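Local coordinates for malonyl-CoA-[acyl-carrier-protein] transacylase (Coxiella burnetii, PDB 3TQE), which probably transfers the malonyl group of malonyl-CoA to holo-acyl carrier protein, releasing CoA and supplying malonyl-ACP for fatty acid synthesis, at residues E263-I268 against G287-I292; N164-S167 against T171-S174; L44-W49 against L117-G122. All coordinates share one frame; numbering follows the deposited sequence.

How the contacts relate
Along the chain the three contacts follow one another in the order contact 3, contact 2, contact 1. Contact 1 joins helices 261-270 and 284-292 beside the parallel sheet of the larger subdomain, and contact 2 is a hairpin of the smaller one. Their centres lie about 13 Å apart and they touch, Ile-292 CD1 coming to 3.6 Å from Asn-166 O, so the two subdomains meet there. Contact 3 is across the chain's centre, about 30 Å from contact 1 and about 26 Å from contact 2, centre to centre. A bound glycine nevertheless relates contacts 2 and 3: it is held by Arg-121 and lies about 4 Å from the side chain of Asn-164, beside the predicted active site.

Contact 1 (E263-I268 against G287-I292); sequences ETIKYI and GLIKRI
Ile-265 packs against Ile-289 and Ile-292 in an apolar helix-to-helix contact on one face of the parallel sheet in the acyl transferase alpha/beta fold. Helices 261-270 and 284-292 precede and follow strand 275-278, and Ile-265 and Ile-289 both rest on Phe-276 of that strand, so the strand's side chain underlies the seam between the helices. The segment axes cross at -63° and come no closer than 10.4 Å; at this spacing the helices meet through side chains.

Ile-265 enters between two isoleucines three residues apart on the other helix, and its side chain crosses each of them at roughly a right angle. Its branches divide the work. The delta methyl meets Ile-289, CD1 lying 3.7 Å from CG1 of Ile-289, and the gamma methyl branches off to one side, CG2 standing 3.8 Å from CG2 of Ile-292. The bend at the second torsion of Ile-265 (chi2 -55°) swings CD1 toward Ile-289, whereas Ile-289 and Ile-292 keep their longer branches nearly extended. CG1 of Ile-265 fills the middle, within 3.8 Å of CD1 of Ile-292 and 3.9 Å of CG1 of Ile-289.

At the solvent side Lys-266 runs outward as a straight chain whose aliphatic part skirts Ile-292. On the far flank of helix 261-270, Glu-263 OE1 forms a salt bridge with Arg-260. The outer margin of the packing is set by Lys-266, whose CG comes nearest, 4.2 Å from CG2 of Ile-292.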
loop_
_atom_site.group_PDB
_atom_site.type_symbol
_atom_site.label_atom_id
_atom_site.label_comp_id
_atom_site.label_asym_id
_atom_site.label_seq_id
_atom_site.Cartn_x
_atom_site.Cartn_y
_atom_site.Cartn_z
ATOM N N GLU A 263 -12.828 -4.481 2.181
ATOM C CA GLU A 263 -13.688 -3.874 3.183
ATOM C C GLU A 263 -13.449 -2.374 3.274
ATOM O O GLU A 263 -14.370 -1.610 3.537
ATOM C CB GLU A 263 -13.464 -4.509 4.548
ATOM C CG GLU A 263 -14.062 -5.855 4.676
ATOM C CD GLU A 263 -13.531 -6.592 5.877
ATOM O OE1 GLU A 263 -12.375 -7.085 5.806
ATOM O OE2 GLU A 263 -14.264 -6.670 6.884
ATOM N N THR A 264 -12.213 -1.953 3.095
ATOM C CA THR A 264 -11.887 -0.520 3.099
ATOM C C THR A 264 -12.613 0.193 1.970
ATOM O O THR A 264 -13.232 1.242 2.190
ATOM C CB THR A 264 -10.388 -0.302 2.974
ATOM O OG1 THR A 264 -9.765 -0.855 4.131
ATOM C CG2 THR A 264 -10.056 1.165 2.853
ATOM N N ILE A 265 -12.557 -0.363 0.775
ATOM C CA ILE A 265 -13.202 0.268 -0.366
ATOM C C ILE A 265 -14.710 0.254 -0.167
ATOM O O ILE A 265 -15.378 1.246 -0.445
ATOM C CB ILE A 265 -12.796 -0.396 -1.673
ATOM C CG1 ILE A 265 -11.290 -0.249 -1.904
ATOM C CG2 ILE A 265 -13.602 0.122 -2.836
ATOM C CD1 ILE A 265 -10.746 1.158 -1.870
ATOM N N LYS A 266 -15.239 -0.843 0.342
ATOM C CA LYS A 266 -16.671 -0.910 0.592
ATOM C C LYS A 266 -17.101 0.124 1.642
ATOM O O LYS A 266 -18.151 0.757 1.500
ATOM C CB LYS A 266 -17.057 -2.310 1.019
ATOM C CG LYS A 266 -17.041 -3.255 -0.181
ATOM C CD LYS A 266 -17.421 -4.645 0.181
ATOM C CE LYS A 266 -17.554 -5.491 -1.074
ATOM N NZ LYS A 266 -18.280 -6.745 -0.778
ATOM N N TYR A 267 -16.275 0.337 2.659
ATOM C CA TYR A 267 -16.546 1.320 3.709
ATOM C C TYR A 267 -16.610 2.692 3.089
ATOM O O TYR A 267 -17.519 3.471 3.372
ATOM C CB TYR A 267 -15.464 1.281 4.782
ATOM C CG TYR A 267 -15.609 2.221 5.947
ATOM C CD1 TYR A 267 -15.964 1.729 7.205
ATOM C CD2 TYR A 267 -15.333 3.561 5.834
ATOM C CE1 TYR A 267 -16.081 2.560 8.303
ATOM C CE2 TYR A 267 -15.483 4.423 6.949
ATOM C CZ TYR A 267 -15.855 3.909 8.165
ATOM O OH TYR A 267 -15.967 4.703 9.288
ATOM N N ILE A 268 -15.662 2.993 2.216
ATOM C CA ILE A 268 -15.573 4.320 1.615
ATOM C C ILE A 268 -16.797 4.546 0.712
ATOM O O ILE A 268 -17.436 5.595 0.754
ATOM C CB ILE A 268 -14.256 4.484 0.855
ATOM C CG1 ILE A 268 -13.112 4.535 1.866
ATOM C CG2 ILE A 268 -14.277 5.708 -0.037
ATOM C CD1 ILE A 268 -11.706 4.396 1.276
ATOM N N GLY A 287 -7.151 -1.013 -10.550
ATOM C CA GLY A 287 -7.580 -2.340 -10.988
ATOM C C GLY A 287 -8.432 -3.025 -9.941
ATOM O O GLY A 287 -9.471 -3.609 -10.261
ATOM N N LEU A 288 -8.003 -2.977 -8.685
ATOM C CA LEU A 288 -8.745 -3.601 -7.615
ATOM C C LEU A 288 -10.069 -2.922 -7.387
ATOM O O LEU A 288 -11.084 -3.585 -7.198
ATOM C CB LEU A 288 -7.947 -3.585 -6.318
ATOM C CG LEU A 288 -6.620 -4.306 -6.341
ATOM C CD1 LEU A 288 -5.970 -4.184 -4.959
ATOM C CD2 LEU A 288 -6.814 -5.759 -6.760
ATOM N N ILE A 289 -10.057 -1.599 -7.335
ATOM C CA ILE A 289 -11.258 -0.867 -6.984
ATOM C C ILE A 289 -12.329 -1.049 -8.049
ATOM O O ILE A 289 -13.492 -1.229 -7.724
ATOM C CB ILE A 289 -10.928 0.607 -6.750
ATOM C CG1 ILE A 289 -10.036 0.730 -5.516
ATOM C CG2 ILE A 289 -12.205 1.448 -6.578
ATOM C CD1 ILE A 289 -9.383 2.097 -5.344
ATOM N N LYS A 290 -11.931 -1.050 -9.310
ATOM C CA LYS A 290 -12.881 -1.247 -10.408
ATOM C C LYS A 290 -13.524 -2.623 -10.339
ATOM O O LYS A 290 -14.690 -2.781 -10.742
ATOM C CB LYS A 290 -12.195 -1.006 -11.763
ATOM C CG LYS A 290 -13.141 -0.738 -12.920
ATOM C CD LYS A 290 -14.015 0.501 -12.653
ATOM C CE LYS A 290 -13.628 1.701 -13.484
ATOM N NZ LYS A 290 -14.832 2.567 -13.729
ATOM N N ARG A 291 -12.786 -3.619 -9.865
ATOM C CA ARG A 291 -13.334 -4.956 -9.695
ATOM C C ARG A 291 -14.310 -5.015 -8.533
ATOM O O ARG A 291 -15.345 -5.682 -8.627
ATOM C CB ARG A 291 -12.221 -5.990 -9.561
ATOM C CG ARG A 291 -11.443 -6.161 -10.844
ATOM C CD ARG A 291 -10.577 -7.402 -10.829
ATOM N NE ARG A 291 -10.162 -7.773 -12.177
ATOM C CZ ARG A 291 -8.916 -7.699 -12.625
ATOM N NH1 ARG A 291 -7.947 -7.278 -11.828
ATOM N NH2 ARG A 291 -8.634 -8.062 -13.872
ATOM N N ILE A 292 -14.016 -4.282 -7.454
ATOM C CA ILE A 292 -14.892 -4.190 -6.301
ATOM C C ILE A 292 -16.192 -3.495 -6.689
ATOM O O ILE A 292 -17.292 -3.945 -6.302
ATOM C CB ILE A 292 -14.194 -3.454 -5.131
ATOM C CG1 ILE A 292 -13.032 -4.298 -4.628
ATOM C CG2 ILE A 292 -15.152 -3.210 -3.954
ATOM C CD1 ILE A 292 -12.012 -3.517 -3.792
#

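Contact 2 (N164-S167 against T171-S174); sequences NLNS and TVIS
Thr-171 and Leu-165 face each other as a non-hydrogen-bonded pair in an antiparallel hairpin of the smaller, ferredoxin-like subdomain. Their side chains run alongside on one face, with Thr-171 CG2 3.8 Å from Leu-165 CD2. OG1 of Thr-171 lies beside the backbone N and anti to the carbonyl carbon (chi1 -63°), where it shares a water with Ser-167 O; the water donates to that carbonyl. Thr-171 CA makes a CA-H...O contact with Asn-164 O, 3.4 Å between CA and O.

Val-172 forms the hydrogen-bonded pair with Asn-164. Two bonds close the ring between them, Val-172 N to Asn-164 O at 2.9 Å and Asn-164 N to Val-172 O at 3.0 Å. On the opposite face from Thr-171 and Leu-165, the CB atoms of Val-172 and Asn-164 stand 3.9 Å apart. Val-172 CG2 also lies 3.7 Å from Asn-166 ND2; the amide oxygen of Asn-166 is bound by His-95. Asn-166 and Ser-167 together oppose Gln-170, a classic beta bulge.

Ile-173 turns away to Ile-147 and Cys-151. Helix 144-155 thus covers the Leu-165, Thr-171 and Ile-173 face, strand 134-140 flanks 171-174, strand 259-260 borders 164-167, and Asn-164 faces the predicted active-site His-205.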
loop_
_atom_site.group_PDB
_atom_site.type_symbol
_atom_site.label_atom_id
_atom_site.label_comp_id
_atom_site.label_asym_id
_atom_site.label_seq_id
_atom_site.Cartn_x
_atom_site.Cartn_y
_atom_site.Cartn_z
ATOM N N ASN A 164 -3.693 -10.485 1.739
ATOM C CA ASN A 164 -4.265 -9.267 1.173
ATOM C C ASN A 164 -5.632 -9.609 0.637
ATOM O O ASN A 164 -5.747 -10.459 -0.255
ATOM C CB ASN A 164 -3.488 -8.711 -0.013
ATOM C CG ASN A 164 -2.105 -8.223 0.294
ATOM O OD1 ASN A 164 -1.722 -7.979 1.423
ATOM N ND2 ASN A 164 -1.343 -8.011 -0.788
ATOM N N LEU A 165 -6.660 -8.975 1.175
ATOM C CA LEU A 165 -8.015 -9.176 0.687
ATOM C C LEU A 165 -8.268 -8.066 -0.323
ATOM O O LEU A 165 -8.702 -6.956 0.044
ATOM C CB LEU A 165 -8.972 -9.150 1.865
ATOM C CG LEU A 165 -8.619 -10.082 3.029
ATOM C CD1 LEU A 165 -9.589 -9.981 4.168
ATOM C CD2 LEU A 165 -8.539 -11.529 2.542
ATOM N N ASN A 166 -7.919 -8.317 -1.576
ATOM C CA ASN A 166 -7.722 -7.245 -2.545
ATOM C C ASN A 166 -8.937 -6.868 -3.329
ATOM O O ASN A 166 -9.203 -5.682 -3.549
ATOM C CB ASN A 166 -6.578 -7.559 -3.493
ATOM C CG ASN A 166 -5.264 -7.296 -2.876
ATOM O OD1 ASN A 166 -5.183 -6.611 -1.853
ATOM N ND2 ASN A 166 -4.216 -7.821 -3.467
ATOM N N SER A 167 -9.682 -7.855 -3.758
ATOM C CA SER A 167 -10.925 -7.593 -4.428
ATOM C C SER A 167 -11.812 -8.765 -4.133
ATOM O O SER A 167 -11.424 -9.729 -3.488
ATOM C CB SER A 167 -10.708 -7.405 -5.918
ATOM O OG SER A 167 -10.824 -8.651 -6.580
ATOM N N THR A 171 -7.501 -12.659 -3.789
ATOM C CA THR A 171 -6.931 -12.687 -2.461
ATOM C C THR A 171 -5.503 -13.139 -2.618
ATOM O O THR A 171 -5.240 -14.057 -3.372
ATOM C CB THR A 171 -7.704 -13.681 -1.534
ATOM O OG1 THR A 171 -9.072 -13.259 -1.363
ATOM C CG2 THR A 171 -7.057 -13.821 -0.154
ATOM N N VAL A 172 -4.600 -12.537 -1.874
ATOM C CA VAL A 172 -3.216 -13.008 -1.770
ATOM C C VAL A 172 -3.064 -13.711 -0.443
ATOM O O VAL A 172 -3.539 -13.237 0.577
ATOM C CB VAL A 172 -2.215 -11.854 -1.860
ATOM C CG1 VAL A 172 -0.799 -12.350 -1.726
ATOM C CG2 VAL A 172 -2.407 -11.091 -3.170
ATOM N N ILE A 173 -2.467 -14.898 -0.496
ATOM C CA ILE A 173 -2.122 -15.651 0.690
ATOM C C ILE A 173 -0.629 -15.563 0.953
ATOM O O ILE A 173 0.153 -15.249 0.075
ATOM C CB ILE A 173 -2.585 -17.121 0.585
ATOM C CG1 ILE A 173 -1.861 -17.876 -0.538
ATOM C CG2 ILE A 173 -4.109 -17.149 0.413
ATOM C CD1 ILE A 173 -2.088 -19.428 -0.521
ATOM N N SER A 174 -0.256 -15.829 2.184
ATOM C CA SER A 174 1.098 -15.692 2.640
ATOM C C SER A 174 1.413 -16.770 3.655
ATOM O O SER A 174 0.530 -17.190 4.382
ATOM C CB SER A 174 1.214 -14.331 3.313
ATOM O OG SER A 174 2.543 -14.061 3.605
HETATM O O HOH W 1 -10.281 -10.687 -0.995
#

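Contact 3 (L44-W49 against L117-G122); sequences LAYDLW and LVEKRG. With GLY (glycine), chain B.
OE2 of Glu-119 lies at the edge of the Tyr-46 ring, near its plane and 4.2 Å from CE2; the ring and carboxylate planes are 45° apart. Two waters also lie in plane at the ring's edge. The carboxylate in turn has a methyl over one face: Leu-44 CD2 stands almost directly above Glu-119 CD at 3.6 Å, nearly equidistant from the two oxygens. A third flat group, the guanidinium of Arg-121, points elsewhere and receives the bound glycine at its edge, where NH1 donates to the ligand's O at 3.0 Å in a nearly straight bond (167°).

Glu-119 reaches across because its CG is anti to the backbone N (chi1 179°) and the chain continues extended from there. Its OE2 accepts from both waters. One water also donates to Leu-44 O, at 2.8 Å; the other accepts from Tyr-46 OH, at 2.6 Å, and donates to Glu-119 OE2 at 2.7 Å. The end of helix 31-44 and the loop after it are thereby tied through water to helix 111-128, before Asp-47 starts helix 48-54 as its N-cap, its OD1 bonded to Ala-50 N.

On helix 111-128, Arg-121 NH1 also binds Gln-67, and NH2 binds Gln-254 and Ser-96, the predicted nucleophile, so several bonds fix the guanidinium. Its grip on the glycine carboxylate is consistent with the malonyl-carboxylate role of the equivalent arginine in related malonyltransferases. Two water donors on one oxygen of Glu-119 would favour a charged carboxylate there, despite the leucine methyl over its face.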
loop_
_atom_site.group_PDB
_atom_site.type_symbol
_atom_site.label_atom_id
_atom_site.label_comp_id
_atom_site.label_asym_id
_atom_site.label_seq_id
_atom_site.Cartn_x
_atom_site.Cartn_y
_atom_site.Cartn_z
ATOM N N LEU A 44 17.888 8.967 3.969
ATOM C CA LEU A 44 18.360 7.617 3.652
ATOM C C LEU A 44 19.862 7.540 3.486
ATOM O O LEU A 44 20.455 6.461 3.569
ATOM C CB LEU A 44 17.714 7.151 2.351
ATOM C CG LEU A 44 16.213 6.927 2.431
ATOM C CD1 LEU A 44 15.618 6.926 1.022
ATOM C CD2 LEU A 44 15.909 5.655 3.187
ATOM N N ALA A 45 20.448 8.679 3.132
ATOM C CA ALA A 45 21.888 8.824 2.874
ATOM C C ALA A 45 22.368 8.271 1.537
ATOM O O ALA A 45 23.559 8.123 1.321
ATOM C CB ALA A 45 22.751 8.278 4.044
ATOM N N TYR A 46 21.456 8.036 0.606
ATOM C CA TYR A 46 21.802 7.741 -0.776
ATOM C C TYR A 46 20.778 8.447 -1.656
ATOM O O TYR A 46 19.751 8.933 -1.163
ATOM C CB TYR A 46 21.827 6.243 -1.080
ATOM C CG TYR A 46 20.495 5.552 -0.924
ATOM C CD1 TYR A 46 19.616 5.471 -1.987
ATOM C CD2 TYR A 46 20.097 5.007 0.288
ATOM C CE1 TYR A 46 18.382 4.882 -1.862
ATOM C CE2 TYR A 46 18.880 4.375 0.409
ATOM C CZ TYR A 46 18.021 4.326 -0.679
ATOM O OH TYR A 46 16.819 3.737 -0.543
ATOM N N ASP A 47 21.080 8.522 -2.945
ATOM C CA ASP A 47 20.267 9.269 -3.892
ATOM C C ASP A 47 19.137 8.392 -4.359
ATOM O O ASP A 47 19.276 7.527 -5.226
ATOM C CB ASP A 47 21.136 9.723 -5.056
ATOM C CG ASP A 47 20.407 10.600 -6.028
ATOM O OD1 ASP A 47 19.156 10.624 -6.037
ATOM O OD2 ASP A 47 21.114 11.253 -6.814
ATOM N N LEU A 48 17.988 8.581 -3.733
ATOM C CA LEU A 48 16.847 7.755 -4.023
ATOM C C LEU A 48 16.323 7.976 -5.434
ATOM O O LEU A 48 15.887 7.040 -6.082
ATOM C CB LEU A 48 15.762 8.031 -3.015
ATOM C CG LEU A 48 14.505 7.184 -3.148
ATOM C CD1 LEU A 48 14.765 5.680 -3.026
ATOM C CD2 LEU A 48 13.496 7.654 -2.073
ATOM N N TRP A 49 16.346 9.212 -5.894
ATOM C CA TRP A 49 15.873 9.464 -7.254
ATOM C C TRP A 49 16.713 8.709 -8.282
ATOM O O TRP A 49 16.188 8.071 -9.171
ATOM C CB TRP A 49 15.906 10.941 -7.534
ATOM C CG TRP A 49 15.401 11.321 -8.870
ATOM C CD1 TRP A 49 16.137 11.800 -9.896
ATOM C CD2 TRP A 49 14.045 11.300 -9.318
ATOM N NE1 TRP A 49 15.322 12.104 -10.971
ATOM C CE2 TRP A 49 14.030 11.796 -10.640
ATOM C CE3 TRP A 49 12.850 10.908 -8.737
ATOM C CZ2 TRP A 49 12.865 11.893 -11.385
ATOM C CZ3 TRP A 49 11.685 11.037 -9.463
ATOM C CH2 TRP A 49 11.699 11.522 -10.777
ATOM N N LEU A 117 11.533 5.240 8.785
ATOM C CA LEU A 117 10.768 4.195 9.402
ATOM C C LEU A 117 10.435 3.085 8.387
ATOM O O LEU A 117 10.477 1.905 8.714
ATOM C CB LEU A 117 9.483 4.764 9.971
ATOM C CG LEU A 117 8.601 3.796 10.715
ATOM C CD1 LEU A 117 9.308 3.226 11.939
ATOM C CD2 LEU A 117 7.314 4.500 11.069
ATOM N N VAL A 118 10.055 3.455 7.172
ATOM C CA VAL A 118 9.689 2.421 6.221
ATOM C C VAL A 118 10.904 1.716 5.657
ATOM O O VAL A 118 10.791 0.574 5.255
ATOM C CB VAL A 118 8.724 2.892 5.120
ATOM C CG1 VAL A 118 7.431 3.437 5.722
ATOM C CG2 VAL A 118 9.372 3.859 4.153
ATOM N N GLU A 119 12.064 2.381 5.646
ATOM C CA GLU A 119 13.271 1.666 5.340
ATOM C C GLU A 119 13.490 0.568 6.360
ATOM O O GLU A 119 13.791 -0.561 5.995
ATOM C CB GLU A 119 14.460 2.596 5.307
ATOM C CG GLU A 119 15.734 1.838 4.999
ATOM C CD GLU A 119 16.955 2.681 4.992
ATOM O OE1 GLU A 119 17.149 3.444 5.964
ATOM O OE2 GLU A 119 17.730 2.557 4.008
ATOM N N LYS A 120 13.299 0.896 7.634
ATOM C CA LYS A 120 13.435 -0.108 8.674
ATOM C C LYS A 120 12.379 -1.185 8.533
ATOM O O LYS A 120 12.661 -2.378 8.676
ATOM C CB LYS A 120 13.361 0.512 10.057
ATOM C CG LYS A 120 14.626 1.238 10.475
ATOM C CD LYS A 120 14.333 2.089 11.688
ATOM C CE LYS A 120 15.556 2.851 12.153
ATOM N NZ LYS A 120 15.199 3.760 13.292
ATOM N N ARG A 121 11.167 -0.777 8.227
ATOM C CA ARG A 121 10.098 -1.742 8.024
ATOM C C ARG A 121 10.500 -2.752 6.962
ATOM O O ARG A 121 10.335 -3.957 7.139
ATOM C CB ARG A 121 8.804 -1.035 7.658
ATOM C CG ARG A 121 7.609 -1.927 7.425
ATOM C CD ARG A 121 6.446 -1.052 7.098
ATOM N NE ARG A 121 5.170 -1.756 6.959
ATOM C CZ ARG A 121 4.694 -2.268 5.829
ATOM N NH1 ARG A 121 5.394 -2.217 4.703
ATOM N NH2 ARG A 121 3.501 -2.862 5.832
ATOM N N GLY A 122 11.023 -2.259 5.841
ATOM C CA GLY A 122 11.469 -3.152 4.789
ATOM C C GLY A 122 12.592 -4.039 5.246
ATOM O O GLY A 122 12.595 -5.252 4.982
HETATM N N GLY B . 2.475 -6.547 0.946
HETATM C CA GLY B . 3.497 -5.458 0.819
HETATM C C GLY B . 3.960 -4.923 2.163
HETATM O O GLY B . 4.474 -3.796 2.311
HETATM O OXT GLY B . 3.809 -5.614 3.155
HETATM O O HOH W 2 19.921 3.760 3.784
HETATM O O HOH W 3 16.583 2.210 1.563
#